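Acyl-CoA dehydrogenase domain protein Tcur3483 (PDB 6WY9) binds a flavin adenine dinucleotide cofactor and, as a member of the acyl-CoA dehydrogenase family, probably oxidises a CH-CH bond of its substrate. Local coordinates at residues G138-Y146 and S179-A190; G330-I341 and N380-R391. All coordinates share one frame; numbering follows the deposited sequence.

Two regions on opposite sides of the chain's centre meet the same reduced flavin cofactor. Contact 1 (138-146 with 179-190) comes first along the sequence and pairs strands 142-145 and 186-192 of a mixed beta sheet; its end meets the pyrimidine edge of the isoalloxazine. Contact 2 (330-341 with 380-391) follows in series and sets helix 326-350 against the loop and first turn of helix 387-399, which lie mainly along the adenosine half, with Phe382 reaching toward the flavin end. The centres lie about 24 Å apart and the nearest atoms about 8 Å apart, without touching. The dinucleotide thus lies between the beta middle domain and the helical C-terminal domain, touching both.

Contact 1 (G138-Y146 and S179-A190). With FDA (dihydroflavine-adenine dinucleotide), chain C.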
loop_
_atom_site.group_PDB
_atom_site.type_symbol
_atom_site.label_atom_id
_atom_site.label_comp_id
_atom_site.label_asym_id
_atom_site.label_seq_id
_atom_site.Cartn_x
_atom_site.Cartn_y
_atom_site.Cartn_z
ATOM N N GLY A 138 27.260 22.379 -27.337
ATOM C CA GLY A 138 26.706 21.133 -27.808
ATOM C C GLY A 138 27.660 20.291 -28.617
ATOM O O GLY A 138 27.208 19.477 -29.421
ATOM N N ASP A 139 28.969 20.464 -28.438
ATOM C CA ASP A 139 29.933 19.660 -29.174
ATOM C C ASP A 139 30.536 18.524 -28.356
ATOM O O ASP A 139 31.116 17.606 -28.946
ATOM C CB ASP A 139 31.066 20.543 -29.720
ATOM C CG ASP A 139 30.587 21.467 -30.823
ATOM O OD1 ASP A 139 30.134 20.968 -31.879
ATOM O OD2 ASP A 139 30.628 22.695 -30.617
ATOM N N ILE A 140 30.418 18.549 -27.030
ATOM C CA ILE A 140 30.982 17.509 -26.182
ATOM C C ILE A 140 29.861 16.879 -25.373
ATOM O O ILE A 140 29.134 17.586 -24.659
ATOM C CB ILE A 140 32.055 18.051 -25.230
ATOM C CG1 ILE A 140 33.249 18.592 -26.002
ATOM C CG2 ILE A 140 32.497 16.936 -24.268
ATOM C CD1 ILE A 140 34.110 19.486 -25.162
ATOM N N VAL A 141 29.741 15.560 -25.459
ATOM C CA VAL A 141 28.791 14.816 -24.641
ATOM C C VAL A 141 29.559 13.794 -23.816
ATOM O O VAL A 141 30.544 13.216 -24.290
ATOM C CB VAL A 141 27.690 14.143 -25.492
ATOM C CG1 VAL A 141 26.930 13.066 -24.677
ATOM C CG2 VAL A 141 26.703 15.200 -26.031
ATOM N N PHE A 142 29.119 13.600 -22.570
ATOM C CA PHE A 142 29.744 12.717 -21.599
ATOM C C PHE A 142 28.831 11.548 -21.302
ATOM O O PHE A 142 27.609 11.672 -21.370
ATOM C CB PHE A 142 30.032 13.423 -20.270
ATOM C CG PHE A 142 31.384 14.123 -20.209
ATOM C CD1 PHE A 142 31.562 15.351 -20.808
ATOM C CD2 PHE A 142 32.468 13.550 -19.525
ATOM C CE1 PHE A 142 32.808 16.006 -20.754
ATOM C CE2 PHE A 142 33.704 14.197 -19.459
ATOM C CZ PHE A 142 33.863 15.436 -20.082
ATOM N N ALA A 143 29.427 10.425 -20.915
ATOM C CA ALA A 143 28.672 9.312 -20.366
ATOM C C ALA A 143 29.256 8.962 -18.995
ATOM O O ALA A 143 30.440 9.195 -18.734
ATOM C CB ALA A 143 28.679 8.110 -21.352
ATOM N N ILE A 144 28.412 8.445 -18.093
ATOM C CA ILE A 144 28.823 8.174 -16.713
ATOM C C ILE A 144 29.303 6.731 -16.600
ATOM O O ILE A 144 28.526 5.789 -16.816
ATOM C CB ILE A 144 27.683 8.415 -15.705
ATOM C CG1 ILE A 144 27.166 9.855 -15.726
ATOM C CG2 ILE A 144 28.221 8.100 -14.290
ATOM C CD1 ILE A 144 28.243 10.888 -15.394
ATOM N N GLY A 145 30.543 6.555 -16.169
ATOM C CA GLY A 145 31.097 5.225 -15.996
ATOM C C GLY A 145 31.284 4.832 -14.541
ATOM O O GLY A 145 32.413 4.855 -14.043
ATOM N N TYR A 146 30.194 4.489 -13.837
ATOM C CA TYR A 146 30.303 4.042 -12.444
ATOM C C TYR A 146 30.168 2.528 -12.305
ATOM O O TYR A 146 31.103 1.834 -11.864
ATOM C CB TYR A 146 29.230 4.724 -11.591
ATOM C CG TYR A 146 29.416 6.208 -11.395
ATOM C CD1 TYR A 146 30.633 6.828 -11.654
ATOM C CD2 TYR A 146 28.360 6.984 -10.943
ATOM C CE1 TYR A 146 30.776 8.188 -11.469
ATOM C CE2 TYR A 146 28.503 8.308 -10.753
ATOM C CZ TYR A 146 29.695 8.917 -11.024
ATOM O OH TYR A 146 29.778 10.273 -10.808
ATOM N N SER A 179 25.063 4.377 -20.078
ATOM C CA SER A 179 24.158 5.021 -21.028
ATOM C C SER A 179 24.885 6.077 -21.830
ATOM O O SER A 179 25.597 6.918 -21.267
ATOM C CB SER A 179 22.965 5.707 -20.346
ATOM O OG SER A 179 22.401 4.880 -19.376
ATOM N N GLY A 180 24.606 6.084 -23.131
ATOM C CA GLY A 180 25.175 7.016 -24.072
ATOM C C GLY A 180 26.621 6.738 -24.461
ATOM O O GLY A 180 27.193 7.526 -25.219
ATOM N N ALA A 181 27.247 5.670 -23.962
ATOM C CA ALA A 181 28.666 5.507 -24.273
ATOM C C ALA A 181 28.893 5.395 -25.777
ATOM O O ALA A 181 29.960 5.769 -26.262
ATOM C CB ALA A 181 29.266 4.294 -23.557
ATOM N N ASN A 182 27.906 4.880 -26.520
ATOM C CA ASN A 182 28.008 4.741 -27.975
ATOM C C ASN A 182 27.937 6.079 -28.707
ATOM O O ASN A 182 28.348 6.155 -29.874
ATOM C CB ASN A 182 26.897 3.816 -28.496
ATOM C CG ASN A 182 25.480 4.265 -28.054
ATOM O OD1 ASN A 182 25.263 4.661 -26.911
ATOM N ND2 ASN A 182 24.524 4.198 -28.971
ATOM N N THR A 183 27.418 7.131 -28.060
ATOM C CA THR A 183 27.276 8.442 -28.692
ATOM C C THR A 183 28.083 9.528 -28.008
ATOM O O THR A 183 28.107 10.650 -28.507
ATOM C CB THR A 183 25.793 8.893 -28.728
ATOM O OG1 THR A 183 25.283 9.062 -27.396
ATOM C CG2 THR A 183 24.936 7.873 -29.448
ATOM N N ALA A 184 28.724 9.235 -26.883
ATOM C CA ALA A 184 29.495 10.211 -26.130
ATOM C C ALA A 184 30.910 10.360 -26.701
ATOM O O ALA A 184 31.424 9.482 -27.401
ATOM C CB ALA A 184 29.576 9.811 -24.653
ATOM N N ASP A 185 31.531 11.498 -26.380
ATOM C CA ASP A 185 32.935 11.754 -26.672
ATOM C C ASP A 185 33.861 11.429 -25.510
ATOM O O ASP A 185 35.064 11.243 -25.735
ATOM C CB ASP A 185 33.146 13.224 -27.038
ATOM C CG ASP A 185 32.203 13.691 -28.110
ATOM O OD1 ASP A 185 32.277 13.179 -29.244
ATOM O OD2 ASP A 185 31.370 14.561 -27.807
ATOM N N TYR A 186 33.343 11.401 -24.277
ATOM C CA TYR A 186 34.160 11.134 -23.096
ATOM C C TYR A 186 33.361 10.361 -22.058
ATOM O O TYR A 186 32.151 10.563 -21.910
ATOM C CB TYR A 186 34.660 12.414 -22.444
ATOM C CG TYR A 186 35.535 13.253 -23.341
ATOM C CD1 TYR A 186 36.879 12.928 -23.537
ATOM C CD2 TYR A 186 35.022 14.369 -23.974
ATOM C CE1 TYR A 186 37.676 13.702 -24.354
ATOM C CE2 TYR A 186 35.809 15.150 -24.786
ATOM C CZ TYR A 186 37.132 14.814 -24.970
ATOM O OH TYR A 186 37.902 15.601 -25.781
ATOM N N ILE A 187 34.062 9.489 -21.325
ATOM C CA ILE A 187 33.512 8.782 -20.179
ATOM C C ILE A 187 33.987 9.474 -18.908
ATOM O O ILE A 187 35.186 9.755 -18.743
ATOM C CB ILE A 187 33.922 7.293 -20.174
ATOM C CG1 ILE A 187 33.754 6.680 -21.568
ATOM C CG2 ILE A 187 33.084 6.516 -19.169
ATOM C CD1 ILE A 187 32.282 6.563 -22.062
ATOM N N TRP A 188 33.044 9.751 -18.012
ATOM C CA TRP A 188 33.354 10.199 -16.657
ATOM C C TRP A 188 33.542 8.927 -15.838
ATOM O O TRP A 188 32.570 8.312 -15.411
ATOM C CB TRP A 188 32.215 11.063 -16.156
ATOM C CG TRP A 188 32.180 11.483 -14.757
ATOM C CD1 TRP A 188 31.598 10.821 -13.720
ATOM C CD2 TRP A 188 32.627 12.748 -14.237
ATOM N NE1 TRP A 188 31.669 11.590 -12.571
ATOM C CE2 TRP A 188 32.309 12.770 -12.861
ATOM C CE3 TRP A 188 33.280 13.851 -14.800
ATOM C CZ2 TRP A 188 32.632 13.845 -12.035
ATOM C CZ3 TRP A 188 33.593 14.923 -13.982
ATOM C CH2 TRP A 188 33.272 14.911 -12.614
ATOM N N LEU A 189 34.800 8.505 -15.650
ATOM C CA LEU A 189 35.094 7.129 -15.252
ATOM C C LEU A 189 35.601 7.056 -13.814
ATOM O O LEU A 189 36.634 7.653 -13.478
ATOM C CB LEU A 189 36.105 6.489 -16.200
ATOM C CG LEU A 189 36.340 4.994 -15.979
ATOM C CD1 LEU A 189 35.108 4.186 -16.411
ATOM C CD2 LEU A 189 37.589 4.561 -16.739
ATOM N N ALA A 190 34.886 6.277 -12.982
ATOM C CA ALA A 190 35.280 6.014 -11.603
ATOM C C ALA A 190 36.218 4.812 -11.574
ATOM O O ALA A 190 35.828 3.722 -11.996
ATOM C CB ALA A 190 34.050 5.766 -10.735
HETATM P PA FDA C . 22.277 -4.540 -7.430
HETATM O O1A FDA C . 22.465 -5.987 -7.758
HETATM O O2A FDA C . 23.373 -3.788 -6.658
HETATM O O5B FDA C . 20.944 -4.418 -6.393
HETATM C C5B FDA C . 19.847 -5.005 -7.040
HETATM C C4B FDA C . 18.630 -4.795 -6.120
HETATM O O4B FDA C . 19.050 -5.316 -4.770
HETATM C C3B FDA C . 18.349 -3.322 -5.817
HETATM O O3B FDA C . 17.480 -2.754 -6.726
HETATM C C2B FDA C . 17.635 -3.422 -4.481
HETATM O O2B FDA C . 16.270 -3.984 -4.573
HETATM C C1B FDA C . 18.455 -4.501 -3.709
HETATM N N9A FDA C . 19.478 -3.966 -2.813
HETATM C C8A FDA C . 20.810 -3.609 -3.105
HETATM N N7A FDA C . 21.477 -3.219 -2.026
HETATM C C5A FDA C . 20.570 -3.312 -0.993
HETATM C C6A FDA C . 20.691 -3.006 0.371
HETATM N N6A FDA C . 21.845 -2.549 0.894
HETATM N N1A FDA C . 19.640 -3.172 1.204
HETATM C C2A FDA C . 18.504 -3.632 0.602
HETATM N N3A FDA C . 18.233 -3.959 -0.685
HETATM C C4A FDA C . 19.316 -3.792 -1.460
HETATM N N1 FDA C . 25.239 3.196 -14.262
HETATM C C2 FDA C . 26.360 3.951 -14.667
HETATM O O2 FDA C . 27.464 3.789 -14.103
HETATM N N3 FDA C . 26.148 4.857 -15.700
HETATM C C4 FDA C . 24.912 5.052 -16.359
HETATM O O4 FDA C . 24.834 5.859 -17.276
HETATM C C4X FDA C . 23.825 4.238 -15.884
HETATM N N5 FDA C . 22.571 4.367 -16.483
HETATM C C5X FDA C . 21.703 3.312 -16.397
HETATM C C6 FDA C . 20.677 3.181 -17.258
HETATM C C7 FDA C . 19.819 2.058 -17.148
HETATM C C7M FDA C . 18.753 1.955 -18.078
HETATM C C8 FDA C . 19.977 1.126 -16.191
HETATM C C8M FDA C . 19.077 -0.039 -16.067
HETATM C C9 FDA C . 21.012 1.273 -15.282
HETATM C C9A FDA C . 21.876 2.357 -15.400
HETATM N N10 FDA C . 22.931 2.527 -14.487
HETATM C C10 FDA C . 23.994 3.340 -14.892
HETATM C "C1'" FDA C . 23.195 1.451 -13.489
HETATM C "C2'" FDA C . 22.523 1.749 -12.120
HETATM O "O2'" FDA C . 23.169 2.742 -11.479
HETATM C "C3'" FDA C . 22.600 0.353 -11.352
HETATM O "O3'" FDA C . 21.729 -0.593 -11.938
HETATM C "C4'" FDA C . 22.313 0.540 -9.869
HETATM O "O4'" FDA C . 23.386 1.228 -9.325
HETATM C "C5'" FDA C . 22.051 -0.857 -9.242
HETATM O "O5'" FDA C . 23.223 -1.606 -9.373
HETATM P P FDA C . 22.838 -3.133 -9.825
HETATM O O1P FDA C . 22.088 -2.981 -11.059
HETATM O O2P FDA C . 24.131 -3.933 -9.806
HETATM O O3P FDA C . 21.774 -3.770 -8.723
HETATM O O HOH W 1 25.775 7.789 -18.676
#
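The Phe142 ring lies over CB of Tyr186, a CH-pi contact 3.9 Å from ring centroid to CB. The two rings meet obliquely, and CG2 of Ile140 comes in at the edge of the Tyr186 ring. The strands that carry them, 142-145 and 186-190, run parallel in the beta middle domain of the acyl-CoA dehydrogenase fold: Ala143 N bonds Tyr186 O, Trp188 N bonds Ala143 O (2.8 Å), and Gly145 alternates likewise with Trp188 and Ala190. At Gly145 a CB would clash with Ile187 and Leu189. With CG anti to the backbone N (chi1 171°), the Trp188 indole stands alongside Tyr146, its CD1 3.6 Å from Tyr146 CE1, while CG2 of Ile144 sits over the tyrosine ring. An alanine in place of Tyr146 would remove that ring and is likely to leave Trp188 without its rim neighbour and Ile144 CG2 without its cover. The strand end binds the flavin's pyrimidine edge through backbone atoms: N3 donates to Ile144 O (2.8 Å) and Tyr146 N to O2. Val141 N reaches Asp185 OD2 (3.0 Å), which also forms a salt bridge with Arg63. Helix 109-122 packs on Ile144 and Trp188, helix 62-71 on Val141, and strand 203-209 continues the sheet beyond 186-190.

Contact 2 (G330-I341 and N380-R391); sequences GATKAYGTETHI and NTFAGGVNEVLR. Unlike the reference sequence in segment 380-391: Ala383 (reference Gly). With FDA (dihydroflavine-adenine dinucleotide), chain C; GOL (glycerol), chain E.
Lys333 and Asn387 cross obliquely where two helices of the acyl-CoA dehydrogenase C-terminal helical domain pack at 142°, their segment axes 9.0 Å apart. Asn387 is a knob in a hole formed by Lys333, Ala334, Thr337 and Glu338. Its amide works both ways: OD1 accepts from Lys333 NZ, while ND2 donates to Thr337 OG1 in the amide plane (3.1 Å) and to Glu338 OE2 from above the carboxylate plane. These bonds should fix the amide's rotation. The lysine chain starts anti to its own N and bends at chi2 (-78°), carrying NZ into the 380-387 turn, where the carbonyls of Asn380, Ala383 and Gly385 join OD1 around it; the bond from NZ to Gly385 O is 2.6 Å. So many oxygens would probably stabilise the ammonium charge. The Lys333 and Leu390 side chains cross at about a right angle, with CD of Lys333 against CD1 of Leu390. Glu338 and Arg391 approach from opposite directions, carboxylate and guanidinium only 6° from coplanar, in an end-on salt bridge through both syn lone pairs. Arg391 NE pairs with an acidic side chain of a neighbouring subunit. On the far side of the turn, Glu388 OE2 accepts from O2B of the cofactor's adenosine ribose and Phe382 CB lies near O3B. At the salt bridge, NH2 of Arg391 stands 2.7 Å from Glu338 OE1 and NH1 2.8 Å from Glu338 OE2.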
loop_
_atom_site.group_PDB
_atom_site.type_symbol
_atom_site.label_atom_id
_atom_site.label_comp_id
_atom_site.label_asym_id
_atom_site.label_seq_id
_atom_site.Cartn_x
_atom_site.Cartn_y
_atom_site.Cartn_z
ATOM N N GLY A 330 17.402 11.761 -0.347
ATOM C CA GLY A 330 16.965 10.389 -0.421
ATOM C C GLY A 330 15.458 10.252 -0.306
ATOM O O GLY A 330 14.849 9.468 -1.031
ATOM N N ALA A 331 14.835 10.986 0.630
ATOM C CA ALA A 331 13.377 10.861 0.767
ATOM C C ALA A 331 12.684 11.336 -0.509
ATOM O O ALA A 331 11.745 10.696 -1.003
ATOM C CB ALA A 331 12.891 11.676 1.986
ATOM N N THR A 332 13.153 12.454 -1.067
ATOM C CA THR A 332 12.487 13.009 -2.247
ATOM C C THR A 332 12.670 12.116 -3.461
ATOM O O THR A 332 11.735 11.917 -4.234
ATOM C CB THR A 332 13.043 14.385 -2.578
ATOM O OG1 THR A 332 12.832 15.254 -1.470
ATOM C CG2 THR A 332 12.301 14.961 -3.839
ATOM N N LYS A 333 13.889 11.606 -3.667
ATOM C CA LYS A 333 14.101 10.726 -4.820
ATOM C C LYS A 333 13.325 9.424 -4.659
ATOM O O LYS A 333 12.707 8.927 -5.617
ATOM C CB LYS A 333 15.608 10.491 -4.997
ATOM C CG LYS A 333 16.060 9.713 -6.240
ATOM C CD LYS A 333 15.840 8.212 -6.064
ATOM C CE LYS A 333 16.578 7.407 -7.155
ATOM N NZ LYS A 333 16.275 5.933 -7.024
ATOM N N ALA A 334 13.338 8.819 -3.471
ATOM C CA ALA A 334 12.610 7.554 -3.385
ATOM C C ALA A 334 11.107 7.784 -3.549
ATOM O O ALA A 334 10.418 7.025 -4.257
ATOM C CB ALA A 334 12.919 6.836 -2.062
ATOM N N TYR A 335 10.572 8.827 -2.906
ATOM C CA TYR A 335 9.145 9.117 -3.056
ATOM C C TYR A 335 8.794 9.408 -4.522
ATOM O O TYR A 335 7.826 8.845 -5.069
ATOM C CB TYR A 335 8.733 10.315 -2.172
ATOM C CG TYR A 335 7.283 10.680 -2.454
ATOM C CD1 TYR A 335 6.257 9.820 -2.052
ATOM C CD2 TYR A 335 6.951 11.831 -3.199
ATOM C CE1 TYR A 335 4.916 10.120 -2.342
ATOM C CE2 TYR A 335 5.623 12.132 -3.493
ATOM C CZ TYR A 335 4.611 11.269 -3.081
ATOM O OH TYR A 335 3.280 11.559 -3.391
ATOM N N GLY A 336 9.594 10.259 -5.186
ATOM C CA GLY A 336 9.240 10.659 -6.551
ATOM C C GLY A 336 9.271 9.498 -7.532
ATOM O O GLY A 336 8.308 9.265 -8.274
ATOM N N THR A 337 10.360 8.705 -7.512
ATOM C CA THR A 337 10.443 7.562 -8.437
ATOM C C THR A 337 9.366 6.491 -8.149
ATOM O O THR A 337 8.816 5.885 -9.092
ATOM C CB THR A 337 11.864 6.946 -8.422
ATOM O OG1 THR A 337 12.197 6.490 -7.098
ATOM C CG2 THR A 337 12.894 7.991 -8.869
ATOM N N GLU A 338 9.005 6.252 -6.882
ATOM C CA GLU A 338 7.906 5.313 -6.658
ATOM C C GLU A 338 6.568 5.906 -7.092
ATOM O O GLU A 338 5.683 5.179 -7.582
ATOM C CB GLU A 338 7.883 4.852 -5.179
ATOM C CG GLU A 338 9.191 4.006 -4.918
ATOM C CD GLU A 338 9.450 3.731 -3.461
ATOM O OE1 GLU A 338 8.640 4.157 -2.602
ATOM O OE2 GLU A 338 10.512 3.158 -3.172
ATOM N N THR A 339 6.406 7.221 -6.933
ATOM C CA THR A 339 5.200 7.871 -7.431
ATOM C C THR A 339 5.106 7.797 -8.959
ATOM O O THR A 339 4.017 7.588 -9.492
ATOM C CB THR A 339 5.153 9.319 -6.939
ATOM O OG1 THR A 339 5.054 9.318 -5.509
ATOM C CG2 THR A 339 3.933 10.075 -7.511
ATOM N N HIS A 340 6.224 7.941 -9.690
ATOM C CA HIS A 340 6.122 7.784 -11.149
ATOM C C HIS A 340 5.547 6.422 -11.527
ATOM O O HIS A 340 4.713 6.323 -12.444
ATOM C CB HIS A 340 7.474 7.954 -11.847
ATOM C CG HIS A 340 8.150 9.252 -11.543
ATOM N ND1 HIS A 340 9.465 9.498 -11.869
ATOM C CD2 HIS A 340 7.697 10.370 -10.924
ATOM C CE1 HIS A 340 9.802 10.713 -11.455
ATOM N NE2 HIS A 340 8.747 11.258 -10.867
ATOM N N ILE A 341 5.991 5.354 -10.842
ATOM C CA ILE A 341 5.472 4.012 -11.118
ATOM C C ILE A 341 3.993 3.897 -10.727
ATOM O O ILE A 341 3.194 3.276 -11.440
ATOM C CB ILE A 341 6.313 2.943 -10.392
ATOM C CG1 ILE A 341 7.694 2.785 -11.021
ATOM C CG2 ILE A 341 5.631 1.548 -10.482
ATOM C CD1 ILE A 341 8.617 1.970 -10.075
ATOM N N ASN A 380 14.046 3.563 -12.395
ATOM C CA ASN A 380 14.564 4.708 -11.637
ATOM C C ASN A 380 14.405 4.555 -10.144
ATOM O O ASN A 380 14.924 5.398 -9.405
ATOM C CB ASN A 380 13.900 6.009 -12.105
ATOM C CG ASN A 380 14.303 6.359 -13.537
ATOM O OD1 ASN A 380 15.459 6.159 -13.937
ATOM N ND2 ASN A 380 13.368 6.830 -14.308
ATOM N N THR A 381 13.733 3.498 -9.685
ATOM C CA THR A 381 13.778 3.173 -8.265
ATOM C C THR A 381 15.098 2.527 -7.843
ATOM O O THR A 381 15.342 2.414 -6.636
ATOM C CB THR A 381 12.604 2.259 -7.861
ATOM O OG1 THR A 381 12.715 1.013 -8.559
ATOM C CG2 THR A 381 11.245 2.940 -8.150
ATOM N N PHE A 382 15.952 2.071 -8.786
ATOM C CA PHE A 382 17.271 1.633 -8.404
ATOM C C PHE A 382 18.402 2.403 -9.079
ATOM O O PHE A 382 19.526 2.312 -8.593
ATOM C CB PHE A 382 17.461 0.103 -8.633
ATOM C CG PHE A 382 17.228 -0.348 -10.045
ATOM C CD1 PHE A 382 18.219 -0.195 -11.011
ATOM C CD2 PHE A 382 16.018 -0.954 -10.416
ATOM C CE1 PHE A 382 18.017 -0.620 -12.327
ATOM C CE2 PHE A 382 15.836 -1.410 -11.762
ATOM C CZ PHE A 382 16.787 -1.217 -12.685
ATOM N N ALA A 383 18.148 3.150 -10.164
ATOM C CA ALA A 383 19.190 4.014 -10.732
ATOM C C ALA A 383 19.242 5.336 -9.958
ATOM O O ALA A 383 18.255 5.751 -9.348
ATOM C CB ALA A 383 18.930 4.283 -12.220
ATOM N N GLY A 384 20.399 5.997 -9.998
ATOM C CA GLY A 384 20.608 7.233 -9.239
ATOM C C GLY A 384 20.452 7.100 -7.732
ATOM O O GLY A 384 19.913 8.011 -7.078
ATOM N N GLY A 385 20.927 5.996 -7.161
ATOM C CA GLY A 385 20.635 5.667 -5.777
ATOM C C GLY A 385 19.513 4.640 -5.619
ATOM O O GLY A 385 18.421 4.811 -6.140
ATOM N N VAL A 386 19.773 3.599 -4.849
ATOM C CA VAL A 386 18.884 2.450 -4.708
ATOM C C VAL A 386 17.898 2.754 -3.579
ATOM O O VAL A 386 18.325 3.092 -2.467
ATOM C CB VAL A 386 19.749 1.213 -4.422
ATOM C CG1 VAL A 386 18.946 -0.063 -4.067
ATOM C CG2 VAL A 386 20.723 1.007 -5.599
ATOM N N ASN A 387 16.582 2.669 -3.842
ATOM C CA ASN A 387 15.652 3.243 -2.871
ATOM C C ASN A 387 15.788 2.589 -1.487
ATOM O O ASN A 387 15.559 3.263 -0.472
ATOM C CB ASN A 387 14.196 3.177 -3.388
ATOM C CG ASN A 387 13.920 4.235 -4.463
ATOM O OD1 ASN A 387 14.842 4.976 -4.889
ATOM N ND2 ASN A 387 12.664 4.322 -4.896
ATOM N N GLU A 388 16.148 1.294 -1.408
ATOM C CA GLU A 388 16.400 0.692 -0.084
ATOM C C GLU A 388 17.502 1.433 0.680
ATOM O O GLU A 388 17.413 1.637 1.898
ATOM C CB GLU A 388 16.804 -0.786 -0.212
ATOM C CG GLU A 388 15.553 -1.705 -0.540
ATOM C CD GLU A 388 15.358 -1.929 -2.062
ATOM O OE1 GLU A 388 15.784 -1.048 -2.847
ATOM O OE2 GLU A 388 14.803 -2.997 -2.452
ATOM N N VAL A 389 18.584 1.731 -0.005
ATOM C CA VAL A 389 19.710 2.409 0.629
ATOM C C VAL A 389 19.322 3.841 0.969
ATOM O O VAL A 389 19.730 4.389 2.006
ATOM C CB VAL A 389 20.928 2.316 -0.295
ATOM C CG1 VAL A 389 22.099 3.202 0.205
ATOM C CG2 VAL A 389 21.346 0.843 -0.389
ATOM N N LEU A 390 18.518 4.464 0.108
ATOM C CA LEU A 390 18.040 5.810 0.416
ATOM C C LEU A 390 17.184 5.805 1.687
ATOM O O LEU A 390 17.309 6.692 2.534
ATOM C CB LEU A 390 17.271 6.356 -0.791
ATOM C CG LEU A 390 18.197 6.554 -2.006
ATOM C CD1 LEU A 390 17.387 7.218 -3.142
ATOM C CD2 LEU A 390 19.416 7.372 -1.712
ATOM N N ARG A 391 16.333 4.784 1.860
ATOM C CA ARG A 391 15.563 4.673 3.109
ATOM C C ARG A 391 16.473 4.440 4.327
ATOM O O ARG A 391 16.233 5.020 5.401
ATOM C CB ARG A 391 14.503 3.546 2.985
ATOM C CG ARG A 391 13.302 3.913 2.090
ATOM C CD ARG A 391 12.168 2.820 2.160
ATOM N NE ARG A 391 10.910 3.344 1.652
ATOM C CZ ARG A 391 10.622 3.471 0.354
ATOM N NH1 ARG A 391 11.502 3.097 -0.583
ATOM N NH2 ARG A 391 9.462 3.990 -0.003
HETATM P PA FDA C . 22.277 -4.540 -7.430
HETATM O O1A FDA C . 22.465 -5.987 -7.758
HETATM O O2A FDA C . 23.373 -3.788 -6.658
HETATM O O5B FDA C . 20.944 -4.418 -6.393
HETATM C C5B FDA C . 19.847 -5.005 -7.040
HETATM C C4B FDA C . 18.630 -4.795 -6.120
HETATM O O4B FDA C . 19.050 -5.316 -4.770
HETATM C C3B FDA C . 18.349 -3.322 -5.817
HETATM O O3B FDA C . 17.480 -2.754 -6.726
HETATM C C2B FDA C . 17.635 -3.422 -4.481
HETATM O O2B FDA C . 16.270 -3.984 -4.573
HETATM C C1B FDA C . 18.455 -4.501 -3.709
HETATM N N9A FDA C . 19.478 -3.966 -2.813
HETATM C C8A FDA C . 20.810 -3.609 -3.105
HETATM N N7A FDA C . 21.477 -3.219 -2.026
HETATM C C5A FDA C . 20.570 -3.312 -0.993
HETATM C C6A FDA C . 20.691 -3.006 0.371
HETATM N N6A FDA C . 21.845 -2.549 0.894
HETATM N N1A FDA C . 19.640 -3.172 1.204
HETATM C C2A FDA C . 18.504 -3.632 0.602
HETATM N N3A FDA C . 18.233 -3.959 -0.685
HETATM C C4A FDA C . 19.316 -3.792 -1.460
HETATM N N1 FDA C . 25.239 3.196 -14.262
HETATM C C2 FDA C . 26.360 3.951 -14.667
HETATM O O2 FDA C . 27.464 3.789 -14.103
HETATM N N3 FDA C . 26.148 4.857 -15.700
HETATM C C4 FDA C . 24.912 5.052 -16.359
HETATM O O4 FDA C . 24.834 5.859 -17.276
HETATM C C4X FDA C . 23.825 4.238 -15.884
HETATM N N5 FDA C . 22.571 4.367 -16.483
HETATM C C5X FDA C . 21.703 3.312 -16.397
HETATM C C6 FDA C . 20.677 3.181 -17.258
HETATM C C7 FDA C . 19.819 2.058 -17.148
HETATM C C7M FDA C . 18.753 1.955 -18.078
HETATM C C8 FDA C . 19.977 1.126 -16.191
HETATM C C8M FDA C . 19.077 -0.039 -16.067
HETATM C C9 FDA C . 21.012 1.273 -15.282
HETATM C C9A FDA C . 21.876 2.357 -15.400
HETATM N N10 FDA C . 22.931 2.527 -14.487
HETATM C C10 FDA C . 23.994 3.340 -14.892
HETATM C "C1'" FDA C . 23.195 1.451 -13.489
HETATM C "C2'" FDA C . 22.523 1.749 -12.120
HETATM O "O2'" FDA C . 23.169 2.742 -11.479
HETATM C "C3'" FDA C . 22.600 0.353 -11.352
HETATM O "O3'" FDA C . 21.729 -0.593 -11.938
HETATM C "C4'" FDA C . 22.313 0.540 -9.869
HETATM O "O4'" FDA C . 23.386 1.228 -9.325
HETATM C "C5'" FDA C . 22.051 -0.857 -9.242
HETATM O "O5'" FDA C . 23.223 -1.606 -9.373
HETATM P P FDA C . 22.838 -3.133 -9.825
HETATM O O1P FDA C . 22.088 -2.981 -11.059
HETATM O O2P FDA C . 24.131 -3.933 -9.806
HETATM O O3P FDA C . 21.774 -3.770 -8.723
HETATM C C1 GOL E . 8.679 -1.433 -6.667
HETATM O O1 GOL E . 7.636 -0.947 -7.543
HETATM C C2 GOL E . 9.426 -0.168 -6.174
HETATM O O2 GOL E . 10.112 0.450 -7.217
HETATM C C3 GOL E . 10.487 -0.548 -5.086
HETATM O O3 GOL E . 11.142 0.671 -4.595
HETATM O O HOH W 2 10.840 7.391 -13.308
#